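Local coordinates for protein UDP-L-Rhamnose Synthase (Acanthamoeba polyphaga mimivirus, PDB 7JID) that probably makes UDP-L-rhamnose as an NADP-dependent oxidoreductase of the RmlD family, and binds NADP together with a UDP-linked 6-deoxyhexose, at residues P65-S68 and E74-G77; I70-Q75 and L79-K84; Q248-A251 and A255-S258. One frame throughout, in Å; residues are numbered along the deposited sequence.

Interaction 1: residues P65-S68 and E74-G77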
ATOM      1  N   PRO A  65     -14.271  15.582  -5.089  1.00 28.89           N
ATOM      2  CA  PRO A  65     -15.666  16.029  -5.159  1.00 27.60           C
ATOM      3  C   PRO A  65     -16.392  15.776  -3.831  1.00 24.78           C
ATOM      4  O   PRO A  65     -16.339  14.664  -3.266  1.00 24.44           O
ATOM      5  CB  PRO A  65     -16.186  15.229  -6.367  1.00 29.64           C
ATOM      6  CG  PRO A  65     -14.943  15.043  -7.237  1.00 30.97           C
ATOM      7  CD  PRO A  65     -13.883  14.700  -6.207  1.00 31.18           C
ATOM      8  N   GLY A  66     -16.979  16.842  -3.282  1.00 27.33           N
ATOM      9  CA  GLY A  66     -17.786  16.740  -2.054  1.00 25.11           C
ATOM     10  C   GLY A  66     -16.956  16.942  -0.798  1.00 24.15           C
ATOM     11  O   GLY A  66     -17.552  17.210   0.249  1.00 22.80           O
ATOM     12  N   TYR A  67     -15.625  16.810  -0.870  1.00 21.03           N
ATOM     13  CA  TYR A  67     -14.750  16.819   0.330  1.00 21.48           C
ATOM     14  C   TYR A  67     -13.433  17.557   0.042  1.00 18.52           C
ATOM     15  O   TYR A  67     -12.571  16.970  -0.640  1.00 20.80           O
ATOM     16  CB  TYR A  67     -14.496  15.373   0.774  1.00 22.76           C
ATOM     17  CG  TYR A  67     -15.731  14.599   1.150  1.00 24.70           C
ATOM     18  CD1 TYR A  67     -16.155  14.550   2.471  1.00 26.41           C
ATOM     19  CD2 TYR A  67     -16.476  13.906   0.204  1.00 25.56           C
ATOM     20  CE1 TYR A  67     -17.294  13.854   2.842  1.00 29.32           C
ATOM     21  CE2 TYR A  67     -17.618  13.203   0.560  1.00 29.15           C
ATOM     22  CZ  TYR A  67     -18.022  13.171   1.886  1.00 28.66           C
ATOM     23  OH  TYR A  67     -19.146  12.508   2.280  1.00 32.86           O
ATOM     24  N   SER A  68     -13.208  18.714   0.667  1.00 16.79           N
ATOM     25  CA  SER A  68     -12.014  19.580   0.467  1.00 15.86           C
ATOM     26  C   SER A  68     -10.830  19.113   1.325  1.00 15.34           C
ATOM     27  O   SER A  68      -9.860  19.894   1.461  1.00 16.68           O
ATOM     28  CB  SER A  68     -12.304  21.033   0.760  1.00 18.25           C
ATOM     29  OG  SER A  68     -12.883  21.181   2.051  1.00 17.76           O
ATOM     30  N   GLU A  74     -12.265   8.498   2.855  1.00 13.56           N
ATOM     31  CA  GLU A  74     -12.968   7.561   3.771  1.00 13.97           C
ATOM     32  C   GLU A  74     -14.208   6.954   3.088  1.00 16.81           C
ATOM     33  O   GLU A  74     -14.715   5.948   3.607  1.00 17.33           O
ATOM     34  CB  GLU A  74     -13.313   8.274   5.077  1.00 14.37           C
ATOM     35  CG  GLU A  74     -12.100   8.876   5.774  1.00 13.32           C
ATOM     36  CD  GLU A  74     -11.027   7.867   6.152  1.00 12.74           C
ATOM     37  OE1 GLU A  74     -11.321   6.643   6.103  1.00 13.30           O
ATOM     38  OE2 GLU A  74      -9.890   8.287   6.499  1.00 11.73           O
ATOM     39  N   GLN A  75     -14.625   7.510   1.957  1.00 15.42           N
ATOM     40  CA  GLN A  75     -15.822   7.047   1.202  1.00 17.37           C
ATOM     41  C   GLN A  75     -15.577   5.661   0.591  1.00 18.65           C
ATOM     42  O   GLN A  75     -14.456   5.389   0.079  1.00 15.46           O
ATOM     43  CB  GLN A  75     -16.150   7.975   0.046  1.00 19.09           C
ATOM     44  CG  GLN A  75     -16.249   9.438   0.400  1.00 21.75           C
ATOM     45  CD  GLN A  75     -16.569  10.206  -0.845  1.00 25.73           C
ATOM     46  OE1 GLN A  75     -17.725  10.222  -1.291  1.00 34.81           O
ATOM     47  NE2 GLN A  75     -15.549  10.796  -1.459  1.00 25.86           N
ATOM     48  N   SER A  76     -16.595   4.802   0.592  1.00 20.85           N
ATOM     49  CA  SER A  76     -16.544   3.479  -0.092  1.00 20.51           C
ATOM     50  C   SER A  76     -16.114   3.673  -1.547  1.00 18.51           C
ATOM     51  O   SER A  76     -16.607   4.594  -2.196  1.00 18.20           O
ATOM     52  CB  SER A  76     -17.861   2.764  -0.002  1.00 24.08           C
ATOM     53  OG  SER A  76     -17.664   1.390  -0.316  1.00 29.17           O
ATOM     54  N   GLY A  77     -15.121   2.920  -2.009  1.00 16.28           N
ATOM     55  CA  GLY A  77     -14.642   2.996  -3.399  1.00 15.00           C
ATOM     56  C   GLY A  77     -13.436   3.889  -3.555  1.00 13.79           C
ATOM     57  O   GLY A  77     -12.900   3.940  -4.678  1.00 13.96           O
TER
HETATM   58  O   HOH W   1     -16.578  12.284  -3.552  1.00 29.16           O
HETATM   59  O   HOH W   2     -19.728  10.469   0.416  1.00 44.46           O
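The Tyr67 ring and the Gln75 side-chain amide lie against each other at a slant, their planes 46° apart, so the meeting is neither a parallel stack nor a T-shape. The amide comes in obliquely beside the CD2-CE2 bond of the ring: Gln75 CD is 3.5 Å from Tyr67 CE2, and Gln75 NE2 is 3.6 Å from Tyr67 CD2. Beyond CG the glutamine chain is fully extended (chi2 180°), which gives it the length to carry its amide across to the tyrosine. Gly66, just before the ring, has a positive phi of 90°, suited to glycine because no CB presses on the carbonyl oxygen of Pro65.

Two waters finish the contact. One donates a hydrogen bond to Gln75 OE1 at 2.6 Å and lies 2.8 Å from Tyr67 OH, joining the polar ends of both side chains. The other accepts a hydrogen bond from Gln75 NE2 at 2.8 Å and lies doubtfully close to Pro65 O. Gln75 NE2 has a direct protein partner, the carbonyl oxygen of Tyr72.

Glutamine suits this surface position because its amide can offer carbon to the ring while its oxygen and nitrogen serve different waters. Tyrosine offers a ring for that amide and a hydroxyl for the water, and packs on Tyr72. The contact therefore probably rests on modest van der Waals packing and water-mediated bonds, with no charge pairing.

Interaction 2: residues I70-Q75 and L79-K84. With AWU ([[(2~{R},3~{S},4~{R},5~{R})-5-[2,4-bis(oxidanylidene)pyrimidin-1-yl]-3,4-bis(oxidanyl)oxolan-2-yl]methoxy-oxidanyl-phosphoryl] [(2~{R},3~{R},4~{R},5~{R},6~{S})-6-methyl-3,4,5-tris(oxidanyl)oxan-2-yl] hydrogen phosphate), chain C.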
ATOM      1  N   ILE A  70      -8.849  15.348   3.450  1.00 11.03           N
ATOM      2  CA  ILE A  70      -8.554  13.903   3.387  1.00 11.82           C
ATOM      3  C   ILE A  70      -9.770  13.096   3.787  1.00 11.90           C
ATOM      4  O   ILE A  70      -9.752  11.879   3.570  1.00 10.86           O
ATOM      5  CB  ILE A  70      -7.333  13.542   4.244  1.00 12.45           C
ATOM      6  CG1 ILE A  70      -7.555  13.884   5.729  1.00 12.34           C
ATOM      7  CG2 ILE A  70      -6.099  14.191   3.641  1.00 12.94           C
ATOM      8  CD1 ILE A  70      -6.648  13.138   6.687  1.00 14.20           C
ATOM      9  N   ASP A  71     -10.848  13.730   4.265  1.00 11.96           N
ATOM     10  CA  ASP A  71     -12.081  12.966   4.531  1.00 13.15           C
ATOM     11  C   ASP A  71     -12.566  12.282   3.242  1.00 11.79           C
ATOM     12  O   ASP A  71     -13.293  11.278   3.308  1.00 12.67           O
ATOM     13  CB  ASP A  71     -13.152  13.901   5.091  1.00 13.72           C
ATOM     14  CG  ASP A  71     -13.039  14.078   6.587  1.00 14.01           C
ATOM     15  OD1 ASP A  71     -12.060  13.577   7.145  1.00 14.30           O
ATOM     16  OD2 ASP A  71     -14.033  14.582   7.186  1.00 16.61           O
ATOM     17  N   TYR A  72     -12.180  12.823   2.095  1.00 11.88           N
ATOM     18  CA  TYR A  72     -12.570  12.359   0.744  1.00 13.18           C
ATOM     19  C   TYR A  72     -12.254  10.863   0.685  1.00 12.25           C
ATOM     20  O   TYR A  72     -13.011  10.081   0.095  1.00 13.71           O
ATOM     21  CB  TYR A  72     -11.816  13.149  -0.320  1.00 14.09           C
ATOM     22  CG  TYR A  72     -11.890  12.544  -1.696  1.00 14.15           C
ATOM     23  CD1 TYR A  72     -10.830  11.836  -2.244  1.00 15.04           C
ATOM     24  CD2 TYR A  72     -13.037  12.694  -2.440  1.00 16.38           C
ATOM     25  CE1 TYR A  72     -10.924  11.242  -3.493  1.00 17.24           C
ATOM     26  CE2 TYR A  72     -13.138  12.130  -3.698  1.00 17.67           C
ATOM     27  CZ  TYR A  72     -12.076  11.432  -4.244  1.00 17.74           C
ATOM     28  OH  TYR A  72     -12.235  10.862  -5.485  1.00 17.34           O
ATOM     29  N   LEU A  73     -11.099  10.437   1.241  1.00 11.70           N
ATOM     30  CA  LEU A  73     -10.619   9.039   1.086  1.00 13.25           C
ATOM     31  C   LEU A  73     -11.377   8.047   1.957  1.00 13.51           C
ATOM     32  O   LEU A  73     -11.149   6.859   1.775  1.00 13.14           O
ATOM     33  CB  LEU A  73      -9.120   8.933   1.402  1.00 12.63           C
ATOM     34  CG  LEU A  73      -8.240   9.845   0.558  1.00 13.64           C
ATOM     35  CD1 LEU A  73      -6.853   9.961   1.165  1.00 13.95           C
ATOM     36  CD2 LEU A  73      -8.190   9.318  -0.859  1.00 14.50           C
ATOM     37  N   GLU A  74     -12.265   8.498   2.855  1.00 13.56           N
ATOM     38  CA  GLU A  74     -12.968   7.561   3.771  1.00 13.97           C
ATOM     39  C   GLU A  74     -14.208   6.954   3.088  1.00 16.81           C
ATOM     40  O   GLU A  74     -14.715   5.948   3.607  1.00 17.33           O
ATOM     41  CB  GLU A  74     -13.313   8.274   5.077  1.00 14.37           C
ATOM     42  CG  GLU A  74     -12.100   8.876   5.774  1.00 13.32           C
ATOM     43  CD  GLU A  74     -11.027   7.867   6.152  1.00 12.74           C
ATOM     44  OE1 GLU A  74     -11.321   6.643   6.103  1.00 13.30           O
ATOM     45  OE2 GLU A  74      -9.890   8.287   6.499  1.00 11.73           O
ATOM     46  N   GLN A  75     -14.625   7.510   1.957  1.00 15.42           N
ATOM     47  CA  GLN A  75     -15.822   7.047   1.202  1.00 17.37           C
ATOM     48  C   GLN A  75     -15.577   5.661   0.591  1.00 18.65           C
ATOM     49  O   GLN A  75     -14.456   5.389   0.079  1.00 15.46           O
ATOM     50  CB  GLN A  75     -16.150   7.975   0.046  1.00 19.09           C
ATOM     51  CG  GLN A  75     -16.249   9.438   0.400  1.00 21.75           C
ATOM     52  CD  GLN A  75     -16.569  10.206  -0.845  1.00 25.73           C
ATOM     53  OE1 GLN A  75     -17.725  10.222  -1.291  1.00 34.81           O
ATOM     54  NE2 GLN A  75     -15.549  10.796  -1.459  1.00 25.86           N
ATOM     55  N   LEU A  79     -10.568   3.720  -1.552  1.00 10.66           N
ATOM     56  CA  LEU A  79      -9.286   3.078  -1.121  1.00  9.84           C
ATOM     57  C   LEU A  79      -8.405   2.931  -2.361  1.00  9.20           C
ATOM     58  O   LEU A  79      -7.181   3.141  -2.275  1.00  8.68           O
ATOM     59  CB  LEU A  79      -9.513   1.717  -0.486  1.00 10.43           C
ATOM     60  CG  LEU A  79      -8.224   1.019  -0.040  1.00 10.25           C
ATOM     61  CD1 LEU A  79      -7.408   1.901   0.912  1.00 10.76           C
ATOM     62  CD2 LEU A  79      -8.557  -0.341   0.531  1.00 10.69           C
ATOM     63  N   VAL A  80      -8.969   2.467  -3.479  1.00  9.29           N
ATOM     64  CA  VAL A  80      -8.139   2.265  -4.701  1.00  9.02           C
ATOM     65  C   VAL A  80      -7.447   3.583  -5.087  1.00 10.03           C
ATOM     66  O   VAL A  80      -6.253   3.556  -5.450  1.00  9.04           O
ATOM     67  CB  VAL A  80      -8.945   1.639  -5.854  1.00  9.89           C
ATOM     68  CG1 VAL A  80     -10.098   2.531  -6.306  1.00 10.73           C
ATOM     69  CG2 VAL A  80      -8.016   1.231  -6.999  1.00  9.72           C
ATOM     70  N   GLU A  81      -8.128   4.728  -5.034  1.00 10.31           N
ATOM     71  CA  GLU A  81      -7.487   6.029  -5.372  1.00 10.52           C
ATOM     72  C   GLU A  81      -6.411   6.353  -4.338  1.00  9.13           C
ATOM     73  O   GLU A  81      -5.351   6.804  -4.709  1.00  9.49           O
ATOM     74  CB  GLU A  81      -8.499   7.160  -5.390  1.00 12.06           C
ATOM     75  CG  GLU A  81      -9.596   6.945  -6.399  1.00 13.21           C
ATOM     76  CD  GLU A  81     -10.550   8.120  -6.462  1.00 15.50           C
ATOM     77  OE1 GLU A  81     -10.214   9.201  -5.936  1.00 17.10           O
ATOM     78  OE2 GLU A  81     -11.599   7.963  -7.117  1.00 18.58           O
ATOM     79  N   ASN A  82      -6.692   6.077  -3.070  1.00  9.04           N
ATOM     80  CA  ASN A  82      -5.756   6.311  -1.956  1.00  8.19           C
ATOM     81  C   ASN A  82      -4.468   5.535  -2.264  1.00  8.29           C
ATOM     82  O   ASN A  82      -3.397   6.148  -2.311  1.00  9.46           O
ATOM     83  CB  ASN A  82      -6.419   5.894  -0.647  1.00  8.44           C
ATOM     84  CG  ASN A  82      -5.633   6.301   0.584  1.00  9.15           C
ATOM     85  OD1 ASN A  82      -4.575   6.919   0.476  1.00  9.44           O
ATOM     86  ND2 ASN A  82      -6.176   6.019   1.771  1.00  9.08           N
ATOM     87  N   VAL A  83      -4.543   4.212  -2.436  1.00  7.82           N
ATOM     88  CA  VAL A  83      -3.271   3.452  -2.588  1.00  7.81           C
ATOM     89  C   VAL A  83      -2.621   3.859  -3.913  1.00  8.60           C
ATOM     90  O   VAL A  83      -1.399   3.969  -3.967  1.00  8.68           O
ATOM     91  CB  VAL A  83      -3.532   1.942  -2.490  1.00  7.52           C
ATOM     92  CG1 VAL A  83      -2.225   1.184  -2.634  1.00  8.35           C
ATOM     93  CG2 VAL A  83      -4.162   1.638  -1.140  1.00  7.92           C
ATOM     94  N   LYS A  84      -3.412   4.063  -4.970  1.00  8.65           N
ATOM     95  CA  LYS A  84      -2.868   4.382  -6.311  1.00  8.89           C
ATOM     96  C   LYS A  84      -2.003   5.653  -6.198  1.00  8.98           C
ATOM     97  O   LYS A  84      -0.843   5.686  -6.731  1.00  9.49           O
ATOM     98  CB  LYS A  84      -4.006   4.639  -7.302  1.00  9.37           C
ATOM     99  CG  LYS A  84      -3.536   5.006  -8.705  1.00 10.25           C
ATOM    100  CD  LYS A  84      -4.594   5.647  -9.587  1.00 12.25           C
ATOM    101  CE  LYS A  84      -5.842   4.827  -9.717  1.00 14.43           C
ATOM    102  NZ  LYS A  84      -6.879   5.716 -10.305  1.00 16.49           N
TER
HETATM  103  PA  AWU C 301      -8.189  19.716   7.329  1.00 15.89           P
HETATM  104  O1A AWU C 301      -9.205  18.652   7.509  1.00 17.34           O
HETATM  105  O2A AWU C 301      -8.606  21.000   6.632  1.00 14.81           O
HETATM  106  O3A AWU C 301      -6.880  19.366   6.423  1.00 17.99           O
HETATM  107  PB  AWU C 301      -6.253  17.870   6.129  1.00 16.57           P
HETATM  108  O1B AWU C 301      -6.006  17.005   7.389  1.00 16.78           O
HETATM  109  O2B AWU C 301      -7.031  17.254   4.945  1.00 15.79           O
HETATM  110  O3B AWU C 301      -4.806  18.360   5.654  1.00 17.14           O
HETATM  111  C5' AWU C 301      -2.260  16.549   3.816  1.00 18.49           C
HETATM  112  O5' AWU C 301      -3.283  17.463   4.162  1.00 18.08           O
HETATM  113  C4' AWU C 301      -0.982  16.912   4.552  1.00 17.75           C
HETATM  114  O4' AWU C 301       0.044  15.910   4.368  1.00 16.12           O
HETATM  115  C3' AWU C 301      -1.282  17.015   6.011  1.00 17.39           C
HETATM  116  O3' AWU C 301      -0.184  17.629   6.632  1.00 16.18           O
HETATM  117  C2' AWU C 301      -2.471  17.920   6.317  1.00 17.24           C
HETATM  118  C1' AWU C 301      -3.629  17.612   5.475  1.00 17.34           C
HETATM  119  N1  AWU C 301      -9.954  21.687  11.796  1.00 10.49           N
HETATM  120  C2  AWU C 301     -10.651  22.467  12.703  1.00 12.07           C
HETATM  121  O2  AWU C 301     -10.031  23.124  13.565  1.00 10.67           O
HETATM  122  N3  AWU C 301     -12.004  22.604  12.538  1.00 12.38           N
HETATM  123  C4  AWU C 301     -12.694  21.883  11.615  1.00 12.62           C
HETATM  124  O4  AWU C 301     -13.959  22.091  11.513  1.00 12.85           O
HETATM  125  C5  AWU C 301     -11.988  21.113  10.690  1.00 11.84           C
HETATM  126  C6  AWU C 301     -10.618  20.931  10.850  1.00 10.62           C
HETATM  127  C1C AWU C 301      -8.477  21.525  11.920  1.00 10.03           C
HETATM  128  C2C AWU C 301      -7.936  20.095  11.881  1.00  9.18           C
HETATM  129  C3C AWU C 301      -6.511  20.314  11.314  1.00  9.87           C
HETATM  130  C4C AWU C 301      -6.729  21.490  10.417  1.00  9.67           C
HETATM  131  C5C AWU C 301      -6.713  21.189   8.933  1.00 11.23           C
HETATM  132  C6' AWU C 301      -2.123  16.681   2.300  1.00 19.05           C
HETATM  133  O2' AWU C 301      -2.116  19.236   5.946  1.00 17.77           O
HETATM  134  O2C AWU C 301      -7.901  19.591  13.192  1.00  9.58           O
HETATM  135  O3C AWU C 301      -5.624  20.744  12.331  1.00  8.38           O
HETATM  136  O4C AWU C 301      -8.013  22.036  10.688  1.00 10.30           O
HETATM  137  O5C AWU C 301      -7.610  20.072   8.736  1.00 13.81           O
HETATM  138  O   HOH W   3      -9.011   5.003   1.649  1.00 10.04           O
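Tyr72 OH donates a hydrogen bond to Glu81 OE1 at 2.7 Å, the one direct hydrogen bond between 70-75 and 79-84. The acceptor sits at the edge of the ring and in its plane, and the hydroxyl meets OE1 on the syn side, 20° out of the carboxylate plane. The Tyr72 CG lies opposite the backbone N (chi1 166°), sending the ring across to the helix, while the straight glutamate chain brings its carboxylate to meet it. Lys78 pairs with Glu81 OE2 in a salt bridge, so both carboxylate oxygens have partners and the group is probably kept charged.

A water makes a second, indirect link: it donates to Leu73 O at 2.8 Å and accepts from Asn82 ND2 at 3.0 Å. Asn82 OD1 is bound to Asn86, one helical turn on.

Nonpolar contact centres on Leu73, which lays both methyls along one side of the Asn82 side chain and crosses it at about a right angle. Leu73 CD2 touches Asn82 CB at 3.9 Å, and CD1 lies against the amide end.

Bonds within 70-75 shape the 3-10 turn, where Leu73 N reaches Ile70 O. Gln75 NE2 meets Tyr72 O on a lone pair, in the carbonyl plane. At the start of the turn Ile70 N donates to phosphate oxygen O2B of the UDP-sugar at 3.0 Å, where the N-terminal end of the turn may also favour an anion.

The turn belongs to the loop after strand 54-57 and leans on the opening of helix 79-99. Helix 138-150 flanks both, with Tyr139 against Ile70 and Leu73 and Val142 against Asn82, while Leu79 meets Leu79 of the second subunit.

Interaction 3: residues Q248-A251 and A255-S258. With AWU ([[(2~{R},3~{S},4~{R},5~{R})-5-[2,4-bis(oxidanylidene)pyrimidin-1-yl]-3,4-bis(oxidanyl)oxolan-2-yl]methoxy-oxidanyl-phosphoryl] [(2~{R},3~{R},4~{R},5~{R},6~{S})-6-methyl-3,4,5-tris(oxidanyl)oxan-2-yl] hydrogen phosphate), chain C.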
ATOM      1  N   GLN A 248     -15.068  16.424  20.082  1.00 14.19           N
ATOM      2  CA  GLN A 248     -16.109  17.160  19.320  1.00 14.23           C
ATOM      3  C   GLN A 248     -15.777  17.110  17.825  1.00 14.33           C
ATOM      4  O   GLN A 248     -16.692  16.894  17.006  1.00 14.30           O
ATOM      5  CB  GLN A 248     -16.208  18.608  19.786  1.00 15.61           C
ATOM      6  CG  GLN A 248     -17.068  18.773  21.033  1.00 16.98           C
ATOM      7  CD  GLN A 248     -16.956  20.186  21.560  1.00 19.20           C
ATOM      8  OE1 GLN A 248     -15.869  20.651  21.879  1.00 16.21           O
ATOM      9  NE2 GLN A 248     -18.077  20.907  21.604  1.00 19.22           N
ATOM     10  N   GLN A 249     -14.496  17.338  17.477  1.00 13.05           N
ATOM     11  CA  GLN A 249     -14.091  17.342  16.054  1.00 12.83           C
ATOM     12  C   GLN A 249     -14.267  15.939  15.446  1.00 11.24           C
ATOM     13  O   GLN A 249     -14.734  15.874  14.322  1.00 12.31           O
ATOM     14  CB  GLN A 249     -12.631  17.783  15.950  1.00 11.90           C
ATOM     15  CG  GLN A 249     -12.149  17.873  14.511  1.00 11.58           C
ATOM     16  CD  GLN A 249     -10.661  18.154  14.425  1.00 10.91           C
ATOM     17  OE1 GLN A 249      -9.813  17.330  14.806  1.00 15.17           O
ATOM     18  NE2 GLN A 249     -10.350  19.368  14.030  1.00  9.68           N
ATOM     19  N   LEU A 250     -13.844  14.897  16.143  1.00 11.16           N
ATOM     20  CA  LEU A 250     -13.901  13.500  15.636  1.00 12.23           C
ATOM     21  C   LEU A 250     -15.340  13.208  15.213  1.00 14.64           C
ATOM     22  O   LEU A 250     -15.541  12.492  14.240  1.00 14.07           O
ATOM     23  CB  LEU A 250     -13.398  12.532  16.706  1.00 13.90           C
ATOM     24  CG  LEU A 250     -13.250  11.080  16.244  1.00 15.66           C
ATOM     25  CD1 LEU A 250     -12.214  10.973  15.140  1.00 19.06           C
ATOM     26  CD2 LEU A 250     -12.841  10.199  17.408  1.00 18.15           C
ATOM     27  N   ALA A 251     -16.331  13.740  15.944  1.00 14.56           N
ATOM     28  CA  ALA A 251     -17.748  13.412  15.685  1.00 15.19           C
ATOM     29  C   ALA A 251     -18.263  14.023  14.384  1.00 14.27           C
ATOM     30  O   ALA A 251     -19.217  13.454  13.790  1.00 13.99           O
ATOM     31  CB  ALA A 251     -18.579  13.847  16.860  1.00 14.84           C
ATOM     32  N   ALA A 255     -12.851  11.291   9.613  1.00 14.34           N
ATOM     33  CA  ALA A 255     -11.600  10.678  10.094  1.00 12.44           C
ATOM     34  C   ALA A 255     -11.014  11.598  11.167  1.00 11.23           C
ATOM     35  O   ALA A 255     -11.344  12.808  11.193  1.00 12.83           O
ATOM     36  CB  ALA A 255     -10.635  10.504   8.928  1.00 13.39           C
ATOM     37  N   ASP A 256     -10.128  11.066  11.985  1.00 10.98           N
ATOM     38  CA  ASP A 256      -9.327  11.875  12.927  1.00 10.39           C
ATOM     39  C   ASP A 256      -8.197  12.598  12.178  1.00 10.71           C
ATOM     40  O   ASP A 256      -8.141  12.541  10.929  1.00  9.66           O
ATOM     41  CB  ASP A 256      -8.720  10.966  13.990  1.00 10.71           C
ATOM     42  CG  ASP A 256      -8.385  11.615  15.323  1.00 12.31           C
ATOM     43  OD1 ASP A 256      -8.520  12.868  15.457  1.00 11.08           O
ATOM     44  OD2 ASP A 256      -7.995  10.865  16.247  1.00 14.78           O
ATOM     45  N   ARG A 257      -7.452  13.403  12.927  1.00 10.06           N
ATOM     46  CA  ARG A 257      -6.345  14.246  12.387  1.00 10.83           C
ATOM     47  C   ARG A 257      -5.094  14.010  13.234  1.00  9.93           C
ATOM     48  O   ARG A 257      -5.145  13.806  14.466  1.00 12.30           O
ATOM     49  CB  ARG A 257      -6.700  15.729  12.296  1.00 11.12           C
ATOM     50  CG  ARG A 257      -7.846  16.095  11.367  1.00 12.34           C
ATOM     51  CD  ARG A 257      -7.561  15.714   9.946  1.00 12.93           C
ATOM     52  NE  ARG A 257      -8.551  16.227   9.014  1.00 13.85           N
ATOM     53  CZ  ARG A 257      -9.595  15.553   8.557  1.00 13.34           C
ATOM     54  NH1 ARG A 257      -9.869  14.333   8.981  1.00 12.24           N
ATOM     55  NH2 ARG A 257     -10.356  16.129   7.641  1.00 12.17           N
ATOM     56  N   SER A 258      -3.960  13.970  12.543  1.00  9.25           N
ATOM     57  CA  SER A 258      -2.625  13.800  13.143  1.00 10.58           C
ATOM     58  C   SER A 258      -2.234  15.094  13.887  1.00  9.36           C
ATOM     59  O   SER A 258      -2.400  16.198  13.326  1.00 10.27           O
ATOM     60  CB  SER A 258      -1.634  13.560  12.055  1.00  9.56           C
ATOM     61  OG  SER A 258      -0.308  13.551  12.537  1.00 12.50           O
TER
HETATM   62  PA  AWU C 301      -8.189  19.716   7.329  1.00 15.89           P
HETATM   63  O1A AWU C 301      -9.205  18.652   7.509  1.00 17.34           O
HETATM   64  O2A AWU C 301      -8.606  21.000   6.632  1.00 14.81           O
HETATM   65  O3A AWU C 301      -6.880  19.366   6.423  1.00 17.99           O
HETATM   66  PB  AWU C 301      -6.253  17.870   6.129  1.00 16.57           P
HETATM   67  O1B AWU C 301      -6.006  17.005   7.389  1.00 16.78           O
HETATM   68  O2B AWU C 301      -7.031  17.254   4.945  1.00 15.79           O
HETATM   69  O3B AWU C 301      -4.806  18.360   5.654  1.00 17.14           O
HETATM   70  C5' AWU C 301      -2.260  16.549   3.816  1.00 18.49           C
HETATM   71  O5' AWU C 301      -3.283  17.463   4.162  1.00 18.08           O
HETATM   72  C4' AWU C 301      -0.982  16.912   4.552  1.00 17.75           C
HETATM   73  O4' AWU C 301       0.044  15.910   4.368  1.00 16.12           O
HETATM   74  C3' AWU C 301      -1.282  17.015   6.011  1.00 17.39           C
HETATM   75  O3' AWU C 301      -0.184  17.629   6.632  1.00 16.18           O
HETATM   76  C2' AWU C 301      -2.471  17.920   6.317  1.00 17.24           C
HETATM   77  C1' AWU C 301      -3.629  17.612   5.475  1.00 17.34           C
HETATM   78  N1  AWU C 301      -9.954  21.687  11.796  1.00 10.49           N
HETATM   79  C2  AWU C 301     -10.651  22.467  12.703  1.00 12.07           C
HETATM   80  O2  AWU C 301     -10.031  23.124  13.565  1.00 10.67           O
HETATM   81  N3  AWU C 301     -12.004  22.604  12.538  1.00 12.38           N
HETATM   82  C4  AWU C 301     -12.694  21.883  11.615  1.00 12.62           C
HETATM   83  O4  AWU C 301     -13.959  22.091  11.513  1.00 12.85           O
HETATM   84  C5  AWU C 301     -11.988  21.113  10.690  1.00 11.84           C
HETATM   85  C6  AWU C 301     -10.618  20.931  10.850  1.00 10.62           C
HETATM   86  C1C AWU C 301      -8.477  21.525  11.920  1.00 10.03           C
HETATM   87  C2C AWU C 301      -7.936  20.095  11.881  1.00  9.18           C
HETATM   88  C3C AWU C 301      -6.511  20.314  11.314  1.00  9.87           C
HETATM   89  C4C AWU C 301      -6.729  21.490  10.417  1.00  9.67           C
HETATM   90  C5C AWU C 301      -6.713  21.189   8.933  1.00 11.23           C
HETATM   91  C6' AWU C 301      -2.123  16.681   2.300  1.00 19.05           C
HETATM   92  O2' AWU C 301      -2.116  19.236   5.946  1.00 17.77           O
HETATM   93  O2C AWU C 301      -7.901  19.591  13.192  1.00  9.58           O
HETATM   94  O3C AWU C 301      -5.624  20.744  12.331  1.00  8.38           O
HETATM   95  O4C AWU C 301      -8.013  22.036  10.688  1.00 10.30           O
HETATM   96  O5C AWU C 301      -7.610  20.072   8.736  1.00 13.81           O
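Leu250, on helix 246-252, and Asp256, on the loop that follows, bring their CA atoms to 5.6 Å as the chain doubles back. The extended backbone of 255-257 lays Asp256 alongside the helix, where the end of Leu250 reaches it, while the Arg257 side chain runs to the ligand.

Leu250 CD1 rests on Asp256 CB at 3.7 Å, methyl against the methylene behind the charge. Asp256 OD1 accepts a hydrogen bond from the backbone N of Arg257 at 2.8 Å, from above the carboxylate plane, and also forms a salt bridge with Arg246.

Arg257 bends at chi2 (-61°), which brings its guanidinium edge-on to the UDP-sugar. Arg257 NE, at 2.9 Å, and Arg257 NH2, at 2.8 Å, both donate to the same phosphate oxygen, O1A. Arg257 NH1 donates to Asp256 O at 3.2 Å, standing well above that carbonyl plane, and pairs with Asp71; with all three nitrogens engaged, the group's rotation is fixed. Gln249, extended and with CG opposite the backbone N (chi1 -177°), donates through NE2 to the ribose hydroxyl O2C at 2.6 Å. Gln249 OE1 comes 4.1 Å from Arg257 CG, a loose contact where the side chains cross.

A neutral amide for the ribose and a cationic guanidinium for the diphosphate make this part of a UDP-binding site, as in extended short-chain dehydrogenases, whose C-terminal region holds the nucleotide sugar.

Overall arrangement
Interactions 1 and 2 are close neighbours, their centres about 7 Å apart, and share Glu74 and Gln75; Tyr67 CB packs on Tyr72 CA at 3.6 Å. Interaction 3 lies farther off, its centre about 17 Å from that of interaction 2, yet the ligand joins them: Ile70 holds one phosphate of the UDP-sugar and Arg257 the other. A salt bridge from Asp71 OD1 to Arg257 NH1, 3.0 Å, ties the two binding elements directly, and Ala255 CB meets Glu74 OE2 at 3.4 Å. Interaction 1 stands at the surface, the Tyr67 side chain about 9 Å from the UDP-sugar at nearest atoms, outside direct ligand contact.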